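Local coordinates for protein oxidase/hydroxylase (Streptomyces hygroscopicus subsp. hygroscopicus, PDB 4XCB) that probably acts as a 2-oxoglutarate-dependent dioxygenase, holding a metal ion, 2-oxoglutarate and hygromycin B in a double-stranded beta-helix core, at residues P63-L68 against T223-G228; L88-G93 against Y138-V143. All blocks are in the same frame, centred on the assembly; numbering follows the deposited sequence.

Interaction 1: residues P63-L68 against T223-G228; sequences PVFARL and TAFGYG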
loop_
_atom_site.group_PDB
_atom_site.type_symbol
_atom_site.label_atom_id
_atom_site.label_comp_id
_atom_site.label_asym_id
_atom_site.label_seq_id
_atom_site.Cartn_x
_atom_site.Cartn_y
_atom_site.Cartn_z
ATOM N N PRO A 63 -5.793 40.115 11.447
ATOM C CA PRO A 63 -6.184 39.970 10.042
ATOM C C PRO A 63 -5.007 39.739 9.113
ATOM O O PRO A 63 -5.202 39.172 8.036
ATOM C CB PRO A 63 -6.853 41.310 9.726
ATOM C CG PRO A 63 -7.382 41.757 11.022
ATOM C CD PRO A 63 -6.345 41.350 12.032
ATOM N N VAL A 64 -3.817 40.205 9.494
ATOM C CA VAL A 64 -2.625 39.958 8.702
ATOM C C VAL A 64 -2.360 38.469 8.582
ATOM O O VAL A 64 -2.083 37.965 7.492
ATOM C CB VAL A 64 -1.387 40.645 9.311
ATOM C CG1 VAL A 64 -0.101 40.077 8.722
ATOM C CG2 VAL A 64 -1.477 42.141 9.093
ATOM N N PHE A 65 -2.454 37.764 9.700
ATOM C CA PHE A 65 -2.182 36.344 9.667
ATOM C C PHE A 65 -3.385 35.541 9.198
ATOM O O PHE A 65 -3.215 34.445 8.664
ATOM C CB PHE A 65 -1.670 35.885 11.023
ATOM C CG PHE A 65 -0.283 36.375 11.304
ATOM C CD1 PHE A 65 0.765 35.998 10.472
ATOM C CD2 PHE A 65 -0.017 37.232 12.361
ATOM C CE1 PHE A 65 2.043 36.459 10.698
ATOM C CE2 PHE A 65 1.275 37.691 12.593
ATOM C CZ PHE A 65 2.297 37.311 11.759
ATOM N N ALA A 66 -4.584 36.098 9.345
ATOM C CA ALA A 66 -5.749 35.513 8.687
ATOM C C ALA A 66 -5.543 35.480 7.174
ATOM O O ALA A 66 -5.868 34.493 6.516
ATOM C CB ALA A 66 -7.022 36.287 9.031
ATOM N N ARG A 67 -4.986 36.559 6.627
ATOM C CA ARG A 67 -4.751 36.641 5.190
ATOM C C ARG A 67 -3.588 35.753 4.773
ATOM O O ARG A 67 -3.633 35.121 3.712
ATOM C CB ARG A 67 -4.502 38.089 4.762
ATOM C CG ARG A 67 -5.776 38.943 4.842
ATOM C CD ARG A 67 -5.607 40.286 4.162
ATOM N NE ARG A 67 -4.747 41.164 4.937
ATOM C CZ ARG A 67 -5.187 41.950 5.915
ATOM N NH1 ARG A 67 -6.479 41.968 6.226
ATOM N NH2 ARG A 67 -4.337 42.716 6.579
ATOM N N LEU A 68 -2.561 35.697 5.611
ATOM C CA LEU A 68 -1.415 34.834 5.331
ATOM C C LEU A 68 -1.876 33.380 5.222
ATOM O O LEU A 68 -1.459 32.665 4.312
ATOM C CB LEU A 68 -0.332 34.984 6.404
ATOM C CG LEU A 68 0.900 34.112 6.216
ATOM C CD1 LEU A 68 1.438 34.307 4.811
ATOM C CD2 LEU A 68 1.956 34.469 7.241
ATOM N N THR A 223 6.092 31.198 11.763
ATOM C CA THR A 223 4.659 30.969 11.886
ATOM C C THR A 223 4.289 29.704 11.128
ATOM O O THR A 223 4.813 29.445 10.049
ATOM C CB THR A 223 3.855 32.163 11.348
ATOM O OG1 THR A 223 4.213 32.388 9.979
ATOM C CG2 THR A 223 4.173 33.419 12.162
ATOM N N ALA A 224 3.412 28.900 11.710
ATOM C CA ALA A 224 3.066 27.600 11.145
ATOM C C ALA A 224 1.578 27.532 10.870
ATOM O O ALA A 224 0.765 27.905 11.722
ATOM C CB ALA A 224 3.457 26.487 12.089
ATOM N N PHE A 225 1.224 27.028 9.693
ATOM C CA PHE A 225 -0.189 26.879 9.350
ATOM C C PHE A 225 -0.454 25.446 8.952
ATOM O O PHE A 225 0.265 24.896 8.117
ATOM C CB PHE A 225 -0.574 27.851 8.235
ATOM C CG PHE A 225 -0.370 29.292 8.605
ATOM C CD1 PHE A 225 -1.349 29.982 9.296
ATOM C CD2 PHE A 225 0.797 29.949 8.274
ATOM C CE1 PHE A 225 -1.164 31.311 9.652
ATOM C CE2 PHE A 225 1.001 31.280 8.633
ATOM C CZ PHE A 225 0.009 31.960 9.324
ATOM N N GLY A 226 -1.483 24.847 9.552
ATOM C CA GLY A 226 -1.745 23.429 9.392
ATOM C C GLY A 226 -3.019 23.258 8.604
ATOM O O GLY A 226 -4.009 23.935 8.873
ATOM N N TYR A 227 -2.971 22.374 7.613
ATOM C CA TYR A 227 -4.087 22.163 6.704
ATOM C C TYR A 227 -4.417 20.700 6.596
ATOM O O TYR A 227 -3.530 19.844 6.667
ATOM C CB TYR A 227 -3.779 22.703 5.302
ATOM C CG TYR A 227 -3.360 24.151 5.245
ATOM C CD1 TYR A 227 -2.023 24.501 5.357
ATOM C CD2 TYR A 227 -4.298 25.167 5.086
ATOM C CE1 TYR A 227 -1.624 25.824 5.302
ATOM C CE2 TYR A 227 -3.908 26.493 5.024
ATOM C CZ TYR A 227 -2.577 26.816 5.141
ATOM O OH TYR A 227 -2.172 28.135 5.082
ATOM N N GLY A 228 -5.688 20.398 6.370
ATOM C CA GLY A 228 -6.081 19.047 6.036
ATOM C C GLY A 228 -7.461 19.061 5.424
ATOM O O GLY A 228 -7.977 20.130 5.069
#
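Helix 63-69 packs on one face of the larger sheet of the double-stranded beta-helix fold, where Phe65 and Leu68 meet Thr223 and Phe225 of strand 220-229. The segment axes come within 10.5 Å of each other, with 49° between their N-to-C directions, and the contact is made by side chains. Leu68 carries the closest approach: its side chain runs at about a right angle to that of Phe225, and CD2 sits 3.6 Å from Phe225 CE2 while CG also presses on this end of the ring. The leucine reaches the strand because its CG lies trans to the backbone N (chi1 179°), which swings the isobutyl end forward although CB itself does not aim at the strand. Phe65 meets the far end of the same ring: its CD1 is 4.3 Å from Phe225 CZ, and its CE1 lies 4.0 Å from Thr223 CG2, two side chains again crossing almost perpendicularly. The backbone O of Phe65 approaches Phe225 CE1 obliquely at 3.9 Å. Within the helix, Leu68 CD2 lies in the plane of the Phe65 ring, at its edge, so the two side chains, one turn apart, present one apolar surface. Helix 29-40 backs this surface through Phe35 and Leu39, and Leu74 of helix 72-82 touches Phe225. With an alanine in place of Phe225, a gap would probably open beneath Leu68, leaving the Phe65 ring with only the Thr223 methyl beside it on this segment. Thr223 OG1 is buried with no hydrogen-bonding partner in the model; the nearest atom across the contact is Leu68 CD2, at 4.1 Å. The join of helix to sheet therefore rests on apolar packing, with shape and close fit rather than polar pairing setting how these segments meet.

Interaction 2: residues L88-G93 against Y138-V143; sequences LLEGYG and YVKALV. With HY0 (hygromycin b variant), chain G; AKG (2-oxoglutaric acid), chain F.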
loop_
_atom_site.group_PDB
_atom_site.type_symbol
_atom_site.label_atom_id
_atom_site.label_comp_id
_atom_site.label_asym_id
_atom_site.label_seq_id
_atom_site.Cartn_x
_atom_site.Cartn_y
_atom_site.Cartn_z
ATOM N N LEU A 88 -8.471 24.881 7.032
ATOM C CA LEU A 88 -7.403 25.373 7.894
ATOM C C LEU A 88 -7.552 24.783 9.289
ATOM O O LEU A 88 -8.585 24.983 9.937
ATOM C CB LEU A 88 -7.435 26.905 7.940
ATOM C CG LEU A 88 -6.454 27.560 8.912
ATOM C CD1 LEU A 88 -5.023 27.381 8.453
ATOM C CD2 LEU A 88 -6.781 29.045 9.060
ATOM N N LEU A 89 -6.538 24.057 9.764
ATOM C CA LEU A 89 -6.689 23.330 11.034
ATOM C C LEU A 89 -6.061 24.059 12.219
ATOM O O LEU A 89 -6.500 23.901 13.363
ATOM C CB LEU A 89 -6.087 21.929 10.922
ATOM C CG LEU A 89 -6.703 21.047 9.847
ATOM C CD1 LEU A 89 -5.957 19.727 9.880
ATOM C CD2 LEU A 89 -8.193 20.839 10.049
ATOM N N GLU A 90 -5.053 24.874 11.941
ATOM C CA GLU A 90 -4.385 25.652 12.987
ATOM C C GLU A 90 -3.469 26.705 12.393
ATOM O O GLU A 90 -3.059 26.606 11.243
ATOM C CB GLU A 90 -3.580 24.750 13.921
ATOM C CG GLU A 90 -2.590 23.874 13.191
ATOM C CD GLU A 90 -1.738 23.044 14.136
ATOM O OE1 GLU A 90 -1.134 22.062 13.662
ATOM O OE2 GLU A 90 -1.661 23.372 15.339
ATOM N N GLY A 91 -3.159 27.726 13.182
ATOM C CA GLY A 91 -2.170 28.701 12.774
ATOM C C GLY A 91 -1.561 29.291 14.020
ATOM O O GLY A 91 -2.266 29.914 14.829
ATOM N N TYR A 92 -0.260 29.087 14.197
ATOM C CA TYR A 92 0.403 29.560 15.405
ATOM C C TYR A 92 1.789 30.120 15.114
ATOM O O TYR A 92 2.315 29.976 14.012
ATOM C CB TYR A 92 0.499 28.436 16.443
ATOM C CG TYR A 92 1.304 27.235 16.000
ATOM C CD1 TYR A 92 0.698 26.182 15.329
ATOM C CD2 TYR A 92 2.658 27.150 16.281
ATOM C CE1 TYR A 92 1.421 25.082 14.928
ATOM C CE2 TYR A 92 3.391 26.058 15.881
ATOM C CZ TYR A 92 2.763 25.028 15.208
ATOM O OH TYR A 92 3.503 23.937 14.820
ATOM N N GLY A 93 2.363 30.775 16.115
ATOM C CA GLY A 93 3.695 31.325 15.979
ATOM C C GLY A 93 4.580 30.809 17.087
ATOM O O GLY A 93 4.092 30.464 18.150
ATOM N N TYR A 138 -2.450 15.677 6.629
ATOM C CA TYR A 138 -2.106 16.733 7.566
ATOM C C TYR A 138 -0.771 17.296 7.153
ATOM O O TYR A 138 0.244 16.615 7.286
ATOM C CB TYR A 138 -2.049 16.207 9.008
ATOM C CG TYR A 138 -2.272 17.258 10.073
ATOM C CD1 TYR A 138 -3.278 17.106 11.013
ATOM C CD2 TYR A 138 -1.499 18.403 10.125
ATOM C CE1 TYR A 138 -3.500 18.061 11.985
ATOM C CE2 TYR A 138 -1.703 19.363 11.097
ATOM C CZ TYR A 138 -2.704 19.189 12.024
ATOM O OH TYR A 138 -2.937 20.140 13.004
ATOM N N VAL A 139 -0.778 18.510 6.614
ATOM C CA VAL A 139 0.460 19.168 6.225
ATOM C C VAL A 139 0.541 20.562 6.844
ATOM O O VAL A 139 -0.486 21.198 7.182
ATOM C CB VAL A 139 0.602 19.258 4.693
ATOM C CG1 VAL A 139 0.540 17.846 4.066
ATOM C CG2 VAL A 139 -0.473 20.130 4.121
ATOM N N LYS A 140 1.771 21.026 7.024
ATOM C CA LYS A 140 2.035 22.337 7.566
ATOM C C LYS A 140 2.836 23.165 6.605
ATOM O O LYS A 140 3.736 22.657 5.934
ATOM C CB LYS A 140 2.788 22.245 8.886
ATOM C CG LYS A 140 1.945 21.910 10.062
ATOM C CD LYS A 140 2.747 22.112 11.327
ATOM C CE LYS A 140 1.980 21.602 12.519
ATOM N NZ LYS A 140 2.887 21.434 13.697
ATOM N N ALA A 141 2.523 24.449 6.551
ATOM C CA ALA A 141 3.411 25.411 5.927
ATOM C C ALA A 141 4.087 26.194 7.033
ATOM O O ALA A 141 3.439 26.929 7.776
ATOM C CB ALA A 141 2.650 26.338 4.987
ATOM N N LEU A 142 5.392 26.012 7.163
ATOM C CA LEU A 142 6.182 26.788 8.097
ATOM C C LEU A 142 6.781 27.980 7.366
ATOM O O LEU A 142 7.579 27.817 6.441
ATOM C CB LEU A 142 7.301 25.941 8.720
ATOM C CG LEU A 142 6.951 24.588 9.333
ATOM C CD1 LEU A 142 8.203 23.876 9.786
ATOM C CD2 LEU A 142 6.043 24.754 10.509
ATOM N N VAL A 143 6.383 29.174 7.784
ATOM C CA VAL A 143 6.927 30.405 7.248
ATOM C C VAL A 143 7.988 30.941 8.209
ATOM O O VAL A 143 7.682 31.464 9.292
ATOM C CB VAL A 143 5.824 31.468 7.038
ATOM C CG1 VAL A 143 6.443 32.721 6.407
ATOM C CG2 VAL A 143 4.676 30.902 6.194
HETATM C C1 HY0 G . 2.004 15.619 22.495
HETATM C C2 HY0 G . 2.115 14.833 23.782
HETATM C C3 HY0 G . 1.625 15.681 24.946
HETATM C C4 HY0 G . 2.445 16.967 25.047
HETATM C C5 HY0 G . 2.448 17.735 23.723
HETATM C C6 HY0 G . 2.838 16.876 22.560
HETATM N N7 HY0 G . 1.316 13.673 23.666
HETATM O O8 HY0 G . 2.500 14.811 21.454
HETATM N N9 HY0 G . 1.883 17.786 26.066
HETATM C C10 HY0 G . 2.347 17.301 27.363
HETATM O O11 HY0 G . 3.387 18.784 23.829
HETATM C C12 HY0 G . 3.307 18.136 19.083
HETATM C C13 HY0 G . 3.699 17.607 20.436
HETATM O O14 HY0 G . 4.774 18.296 21.025
HETATM C C15 HY0 G . 5.911 18.222 20.210
HETATM C C16 HY0 G . 5.678 19.143 19.054
HETATM C C17 HY0 G . 4.433 18.581 18.253
HETATM O O18 HY0 G . 2.604 17.648 21.347
HETATM C C19 HY0 G . 7.125 18.672 21.018
HETATM O O20 HY0 G . 7.420 17.660 21.984
HETATM O O21 HY0 G . 5.410 20.422 19.494
HETATM O O22 HY0 G . 3.991 19.560 17.410
HETATM C C23 HY0 G . 2.588 19.732 17.692
HETATM C C24 HY0 G . 2.227 21.168 17.504
HETATM C C25 HY0 G . 0.715 21.329 17.465
HETATM C C26 HY0 G . 0.092 20.401 16.443
HETATM C C27 HY0 G . 0.485 19.003 16.778
HETATM O O28 HY0 G . 1.893 18.927 16.770
HETATM O O29 HY0 G . 2.349 19.268 19.088
HETATM O O30 HY0 G . 2.705 21.972 18.588
HETATM O O31 HY0 G . 0.416 22.681 17.204
HETATM O O32 HY0 G . 0.512 20.719 15.113
HETATM C C33 HY0 G . -0.060 18.015 15.731
HETATM C C34 HY0 G . -0.114 16.631 16.322
HETATM O O35 HY0 G . -1.188 16.493 17.229
HETATM N N36 HY0 G . 0.835 17.982 14.635
HETATM C C1 AKG F . 6.305 22.253 15.044
HETATM O O1 AKG F . 5.613 21.193 15.156
HETATM O O2 AKG F . 5.864 23.362 15.472
HETATM C C2 AKG F . 7.659 22.193 14.391
HETATM O O5 AKG F . 7.992 21.135 13.890
HETATM C C3 AKG F . 8.569 23.410 14.413
HETATM C C4 AKG F . 9.625 23.398 13.333
HETATM C C5 AKG F . 10.650 24.489 13.601
HETATM O O3 AKG F . 11.541 24.739 12.742
HETATM O O4 AKG F . 10.598 25.137 14.681
#
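The Tyr138 ring takes Leu89 CD1 on one face, a CH-pi contact 4.0 Å from the centroid and 23° off the normal, and Glu90 OE1 at its edge. The Tyr92 ring has Lys140 NZ and O2 of 2-oxoglutarate at its edge, near its plane, while Arg54 adds a cation-pi contact. Tyr138 OH donates to Glu90 OE1 (2.7 Å) from well above the carboxylate plane, and that plane stands nearly perpendicular to the ring. Glu90 grips neighbouring sugar hydroxyls of hygromycin B: OE1 accepts from O32 at 2.6 Å and OE2 from O31 at 2.9 Å. Its CG sits between backbone N and carbonyl carbon (chi1 55°), and the extended chain beyond carries the carboxylate to the ligand. A classic beta bulge pairs both Leu89 and Glu90 with Gly226 of the strand between, and both side chains point toward segment 138-143. Lys140, its chain extended beyond CG, reaches across from strand 139-144 and donates from NZ to Tyr92 OH (2.8 Å) and to hygromycin O32 (2.9 Å). Tyr92 OH in turn donates to 2-oxoglutarate O2 at 2.5 Å. O32 is thus held by an acceptor and a donor, and the chain Lys140, Tyr92 links the bound hygromycin B to 2-oxoglutarate through hydrogen bonds, consistent with the two being positioned together in this pocket.

Overall arrangement
Strand 220-229 joins the two contacts, whose centres are 6 Å apart: it supplies one half of interaction 1 and runs between the two strands of interaction 2. Backbone atoms stitch it to strand 86-96, with Ala224 N 2.8 Å from Tyr92 O, while Ala224 CB packs 3.5 Å from Leu142 CD2 of strand 139-144. Thr223 and Phe225 turn to the helices, whereas Ala224 turns to the pocket side. Interaction 1 thus lies behind the active site, the Thr223 side chain about 10 Å from 2-oxoglutarate, whereas in interaction 2 the Lys140 side chain comes within about 4 Å of the nickel, which His105 and His209 bind.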